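Local coordinates for protein isocitrate dehydrogenase [NAD] subunit 2, mitochondrial (Saccharomyces cerevisiae, PDB 3BLX) that catalyses, as part of an octamer with the IDH1 subunit, the NAD-dependent oxidative decarboxylation of isocitrate to 2-oxoglutarate, and binds mitochondrial mRNA leaders, at residues P6-Y11 / I169-E174; D130-R135 / I179-V184. All coordinates share one frame; numbering follows the deposited sequence.

Contact 1 of 2, residues P6-Y11 / I169-E174; sequences PSIGRY and IRYAFE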
# COMPACT_ATOMS: atom_id res chain seq x y z
N PRO B 6 -20.22 -11.97 -58.31
CA PRO B 6 -21.13 -11.60 -57.21
C PRO B 6 -21.85 -10.27 -57.42
O PRO B 6 -21.20 -9.26 -57.68
CB PRO B 6 -20.19 -11.47 -56.00
CG PRO B 6 -19.04 -12.36 -56.32
CD PRO B 6 -18.86 -12.27 -57.81
N SER B 7 -23.18 -10.29 -57.29
CA SER B 7 -24.00 -9.08 -57.42
C SER B 7 -23.82 -8.12 -56.24
O SER B 7 -24.08 -6.92 -56.36
CB SER B 7 -25.47 -9.46 -57.57
OG SER B 7 -26.28 -8.30 -57.67
N ILE B 8 -23.34 -8.65 -55.11
CA ILE B 8 -23.20 -7.90 -53.86
C ILE B 8 -22.24 -6.71 -53.94
O ILE B 8 -22.64 -5.56 -53.71
CB ILE B 8 -22.73 -8.80 -52.71
CG1 ILE B 8 -23.86 -9.71 -52.26
CG2 ILE B 8 -22.32 -7.96 -51.55
CD1 ILE B 8 -25.01 -8.97 -51.62
N GLY B 9 -20.98 -6.96 -54.22
CA GLY B 9 -20.05 -5.87 -54.39
C GLY B 9 -19.60 -5.68 -55.82
O GLY B 9 -18.41 -5.51 -56.08
N ARG B 10 -20.56 -5.71 -56.75
CA ARG B 10 -20.27 -5.67 -58.19
C ARG B 10 -19.40 -4.50 -58.62
O ARG B 10 -19.60 -3.37 -58.19
CB ARG B 10 -21.56 -5.63 -59.00
CG ARG B 10 -22.11 -7.00 -59.35
CD ARG B 10 -21.43 -7.59 -60.58
NE ARG B 10 -22.22 -7.36 -61.80
CZ ARG B 10 -23.32 -8.03 -62.12
NH1 ARG B 10 -23.78 -8.98 -61.30
NH2 ARG B 10 -23.98 -7.76 -63.25
N TYR B 11 -18.43 -4.77 -59.49
CA TYR B 11 -17.61 -3.71 -60.07
C TYR B 11 -18.34 -2.93 -61.18
O TYR B 11 -18.74 -3.50 -62.19
CB TYR B 11 -16.30 -4.29 -60.61
CG TYR B 11 -15.36 -3.26 -61.20
CD1 TYR B 11 -14.77 -3.45 -62.45
CD2 TYR B 11 -15.05 -2.11 -60.50
CE1 TYR B 11 -13.90 -2.51 -62.99
CE2 TYR B 11 -14.17 -1.16 -61.03
CZ TYR B 11 -13.61 -1.36 -62.28
OH TYR B 11 -12.74 -0.41 -62.80
N ILE B 169 -23.13 -12.88 -45.32
CA ILE B 169 -23.67 -14.19 -45.63
C ILE B 169 -24.19 -14.21 -47.07
O ILE B 169 -23.90 -15.16 -47.81
CB ILE B 169 -24.70 -14.63 -44.59
CG1 ILE B 169 -23.99 -14.83 -43.25
CG2 ILE B 169 -25.36 -15.92 -45.01
CD1 ILE B 169 -24.91 -15.17 -42.12
N ARG B 170 -24.89 -13.17 -47.50
CA ARG B 170 -25.23 -13.06 -48.93
C ARG B 170 -23.98 -13.19 -49.77
O ARG B 170 -23.92 -14.01 -50.68
CB ARG B 170 -25.92 -11.74 -49.30
CG ARG B 170 -27.40 -11.73 -49.05
CD ARG B 170 -28.11 -10.81 -50.00
NE ARG B 170 -29.41 -11.37 -50.32
CZ ARG B 170 -30.49 -11.18 -49.58
NH1 ARG B 170 -30.41 -10.40 -48.50
NH2 ARG B 170 -31.63 -11.74 -49.91
N TYR B 171 -22.98 -12.39 -49.46
CA TYR B 171 -21.76 -12.37 -50.23
C TYR B 171 -21.12 -13.73 -50.25
O TYR B 171 -20.53 -14.11 -51.25
CB TYR B 171 -20.76 -11.34 -49.71
CG TYR B 171 -19.56 -11.19 -50.61
CD1 TYR B 171 -19.56 -10.30 -51.67
CD2 TYR B 171 -18.44 -11.98 -50.42
CE1 TYR B 171 -18.48 -10.17 -52.50
CE2 TYR B 171 -17.34 -11.87 -51.26
CZ TYR B 171 -17.37 -10.97 -52.30
OH TYR B 171 -16.29 -10.86 -53.13
N ALA B 172 -21.25 -14.49 -49.17
CA ALA B 172 -20.59 -15.79 -49.10
C ALA B 172 -21.25 -16.74 -50.05
O ALA B 172 -20.59 -17.56 -50.66
CB ALA B 172 -20.63 -16.37 -47.70
N PHE B 173 -22.57 -16.64 -50.15
CA PHE B 173 -23.32 -17.45 -51.10
C PHE B 173 -22.93 -17.10 -52.55
O PHE B 173 -22.47 -17.95 -53.29
CB PHE B 173 -24.82 -17.29 -50.87
CG PHE B 173 -25.36 -18.14 -49.75
CD1 PHE B 173 -26.01 -17.56 -48.66
CD2 PHE B 173 -25.22 -19.51 -49.77
CE1 PHE B 173 -26.51 -18.35 -47.63
CE2 PHE B 173 -25.71 -20.30 -48.73
CZ PHE B 173 -26.36 -19.71 -47.66
N GLU B 174 -23.10 -15.84 -52.93
CA GLU B 174 -22.79 -15.33 -54.26
C GLU B 174 -21.33 -15.53 -54.69
O GLU B 174 -21.01 -15.56 -55.87
CB GLU B 174 -23.17 -13.86 -54.37
CG GLU B 174 -24.62 -13.61 -54.05
CD GLU B 174 -25.25 -12.56 -54.94
OE1 GLU B 174 -25.68 -11.53 -54.39
OE2 GLU B 174 -25.32 -12.78 -56.18
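I8 reaches onto the exterior of helix 162-178, where its two branches touch different residues. I8 CG2 meets the edge of the Y171 ring, in the ring plane, 3.6 Å from Y171 CD1. The other branch crosses R170 at about a right angle, with I8 CD1 3.7 Å from R170 CB. This division follows from chi1 (-73°), which sets CG1 anti to the carbonyl carbon and CG2 anti to the backbone N, and it suits a beta-branched residue. P6 adds a rigid apolar ring, P6 CB lying 4.1 Å from Y171 CE1 and 4.2 Å from E174 CB. R170 gives only its aliphatic part, since its guanidinium turns away to salt bridges with E210 and E166. Putting an alanine in place of I8 removes both branches and would probably open a gap beside the Y171 edge and the R170 chain.

The polar contact centres on E174, which curls toward the loop through a bend at chi2 (-142°). S7 N gives E174 OE2 a weak hydrogen bond of 3.5 Å, fairly straight at 159°. S7 CB also lies 3.6 Å from E174 OE2.

I8 also touches F110, and Y171 touches V113, both on strand 109-117. The irregular N-terminal segment is thus laid against a helix that covers the central sheet, a helix-on-sheet layer of the isocitrate and isopropylmalate dehydrogenase fold.

Contact 2 of 2, residues D130-R135 / I179-V184; sequences DLVLIR and IGRPRV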
# COMPACT_ATOMS: atom_id res chain seq x y z
N ASP B 130 -7.03 -26.08 -50.17
CA ASP B 130 -7.58 -25.00 -50.97
C ASP B 130 -8.79 -24.42 -50.23
O ASP B 130 -9.93 -24.77 -50.50
CB ASP B 130 -7.93 -25.49 -52.39
CG ASP B 130 -8.35 -24.36 -53.30
OD1 ASP B 130 -8.49 -23.22 -52.80
OD2 ASP B 130 -8.53 -24.61 -54.52
N LEU B 131 -8.52 -23.51 -49.30
CA LEU B 131 -9.53 -23.04 -48.38
C LEU B 131 -9.99 -21.64 -48.73
O LEU B 131 -9.21 -20.83 -49.18
CB LEU B 131 -8.96 -23.07 -46.97
CG LEU B 131 -8.66 -24.48 -46.51
CD1 LEU B 131 -7.80 -24.53 -45.26
CD2 LEU B 131 -9.97 -25.23 -46.32
N VAL B 132 -11.28 -21.37 -48.52
CA VAL B 132 -11.81 -20.02 -48.70
C VAL B 132 -12.62 -19.61 -47.47
O VAL B 132 -13.61 -20.27 -47.14
CB VAL B 132 -12.67 -19.90 -49.98
CG1 VAL B 132 -13.20 -18.50 -50.12
CG2 VAL B 132 -11.86 -20.25 -51.19
N LEU B 133 -12.20 -18.53 -46.80
CA LEU B 133 -12.89 -18.01 -45.63
C LEU B 133 -13.37 -16.56 -45.83
O LEU B 133 -12.58 -15.70 -46.18
CB LEU B 133 -12.00 -18.08 -44.40
CG LEU B 133 -12.60 -17.57 -43.09
CD1 LEU B 133 -13.81 -18.38 -42.72
CD2 LEU B 133 -11.61 -17.58 -41.95
N ILE B 134 -14.66 -16.31 -45.65
CA ILE B 134 -15.16 -14.95 -45.69
C ILE B 134 -15.52 -14.54 -44.25
O ILE B 134 -16.25 -15.22 -43.56
CB ILE B 134 -16.41 -14.81 -46.59
CG1 ILE B 134 -16.02 -14.82 -48.07
CG2 ILE B 134 -17.07 -13.49 -46.37
CD1 ILE B 134 -15.69 -16.15 -48.59
N ARG B 135 -14.97 -13.43 -43.78
CA ARG B 135 -15.26 -12.99 -42.43
C ARG B 135 -15.87 -11.59 -42.41
O ARG B 135 -15.55 -10.77 -43.26
CB ARG B 135 -14.02 -13.10 -41.57
CG ARG B 135 -13.20 -11.85 -41.49
CD ARG B 135 -12.72 -11.63 -40.04
NE ARG B 135 -11.70 -10.59 -39.93
CZ ARG B 135 -10.46 -10.68 -40.43
NH1 ARG B 135 -10.07 -11.77 -41.09
NH2 ARG B 135 -9.61 -9.67 -40.29
N ILE B 179 -17.47 -19.04 -57.85
CA ILE B 179 -16.24 -19.78 -58.04
C ILE B 179 -16.54 -21.27 -58.12
O ILE B 179 -15.62 -22.10 -58.03
CB ILE B 179 -15.22 -19.56 -56.89
CG1 ILE B 179 -15.83 -19.90 -55.53
CG2 ILE B 179 -14.71 -18.14 -56.86
CD1 ILE B 179 -14.81 -19.95 -54.41
N GLY B 180 -17.82 -21.62 -58.25
CA GLY B 180 -18.24 -23.00 -58.39
C GLY B 180 -18.02 -23.93 -57.20
O GLY B 180 -17.36 -24.96 -57.30
N ARG B 181 -18.57 -23.58 -56.05
CA ARG B 181 -18.50 -24.47 -54.91
C ARG B 181 -19.91 -24.73 -54.39
O ARG B 181 -20.73 -23.80 -54.23
CB ARG B 181 -17.59 -23.89 -53.83
CG ARG B 181 -16.12 -24.27 -53.95
CD ARG B 181 -15.24 -23.18 -53.35
NE ARG B 181 -14.16 -23.69 -52.50
CZ ARG B 181 -12.87 -23.53 -52.76
NH1 ARG B 181 -12.50 -22.87 -53.85
NH2 ARG B 181 -11.95 -24.02 -51.94
N PRO B 182 -20.19 -26.00 -54.12
CA PRO B 182 -21.50 -26.49 -53.68
C PRO B 182 -21.89 -25.97 -52.28
O PRO B 182 -23.01 -25.46 -52.15
CB PRO B 182 -21.34 -28.02 -53.66
CG PRO B 182 -19.97 -28.31 -54.17
CD PRO B 182 -19.16 -27.06 -54.12
N ARG B 183 -21.00 -26.09 -51.28
CA ARG B 183 -21.35 -25.83 -49.87
C ARG B 183 -20.88 -24.50 -49.35
O ARG B 183 -19.74 -24.11 -49.59
CB ARG B 183 -20.75 -26.89 -48.94
CG ARG B 183 -20.73 -28.27 -49.47
CD ARG B 183 -19.46 -28.94 -49.01
NE ARG B 183 -19.47 -29.29 -47.59
CZ ARG B 183 -18.40 -29.67 -46.91
NH1 ARG B 183 -17.22 -29.71 -47.51
NH2 ARG B 183 -18.49 -29.99 -45.63
N VAL B 184 -21.74 -23.80 -48.61
CA VAL B 184 -21.25 -22.75 -47.73
C VAL B 184 -21.47 -23.20 -46.31
O VAL B 184 -22.55 -23.62 -45.93
CB VAL B 184 -21.85 -21.36 -48.00
CG1 VAL B 184 -22.44 -21.28 -49.40
CG2 VAL B 184 -22.85 -21.01 -46.96
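R181 extends its long chain from the turn after helix 162-178 to the start of strand 130-136, where it meets D130 and V132. It has the most surface buried by the contact, and arginine fits because its flat end can pack against a methyl and face oxygens at once. The bend at chi3 (135°) helps bring that end to the strand. R181 NE also makes a weak hydrogen bond to A238 O of strand 238-242.

V132 CG2 lies over one face of the guanidinium, 3.6 Å above the plane and offset toward its rim, and is 3.8 Å from R181 CZ. With CG1 anti to the backbone N (chi1 180°), it is CG2 that turns onto the guanidinium. I179 adds a looser apolar touch, its CD1 4.4 Å from V132 CG2. A compact valine suits this buried place, where Y175 and V239 also pack on it.

D130 brings two oxygens to the same group. Its carbonyl lies near the guanidinium plane, at the edge, with D130 O 2.6 Å from R181 NH2. Its carboxylate forms a long salt bridge, D130 OD1 to R181 NH2 at 3.7 Å, with the two planes 86° apart, so any attraction is probably modest and lacks a coplanar, two-bond fit.

G180, at positive phi, which glycine takes easily, is the C-prime residue of a Schellman motif, with R181 N hydrogen-bonded to A176 O, and this turn ends helix 162-178. R181 then reaches across to the strand that also carries R135, a probable substrate-binding residue. The whole is the connection from helix 162-178 to strand 183-188 in the alpha/beta fold of the family, where strands 130-136 and 183-188 run parallel with 238-242 between them.

In the fold
Contacts 1 and 2 have centres about 12 Å apart and are joined through helix 162-178, which holds 169-174 and leads into 179-184. Contact 1 uses the middle of the helix, while contact 2 uses the turn that follows it and runs into strand 183-188. Along the chain the segments alternate in the order 6-11, 130-135, 169-174, 179-184, so the two contacts cross. They also touch directly, F173 of contact 1 packing on V184 of contact 2. In the mixed sheet, strand 238-242 separates strands 130-136 and 183-188, and strand 109-117 borders 130-136 on its other side. The helix lies over this part of the sheet, linking the N-terminal loop to the strand bearing R135, which probably binds substrate.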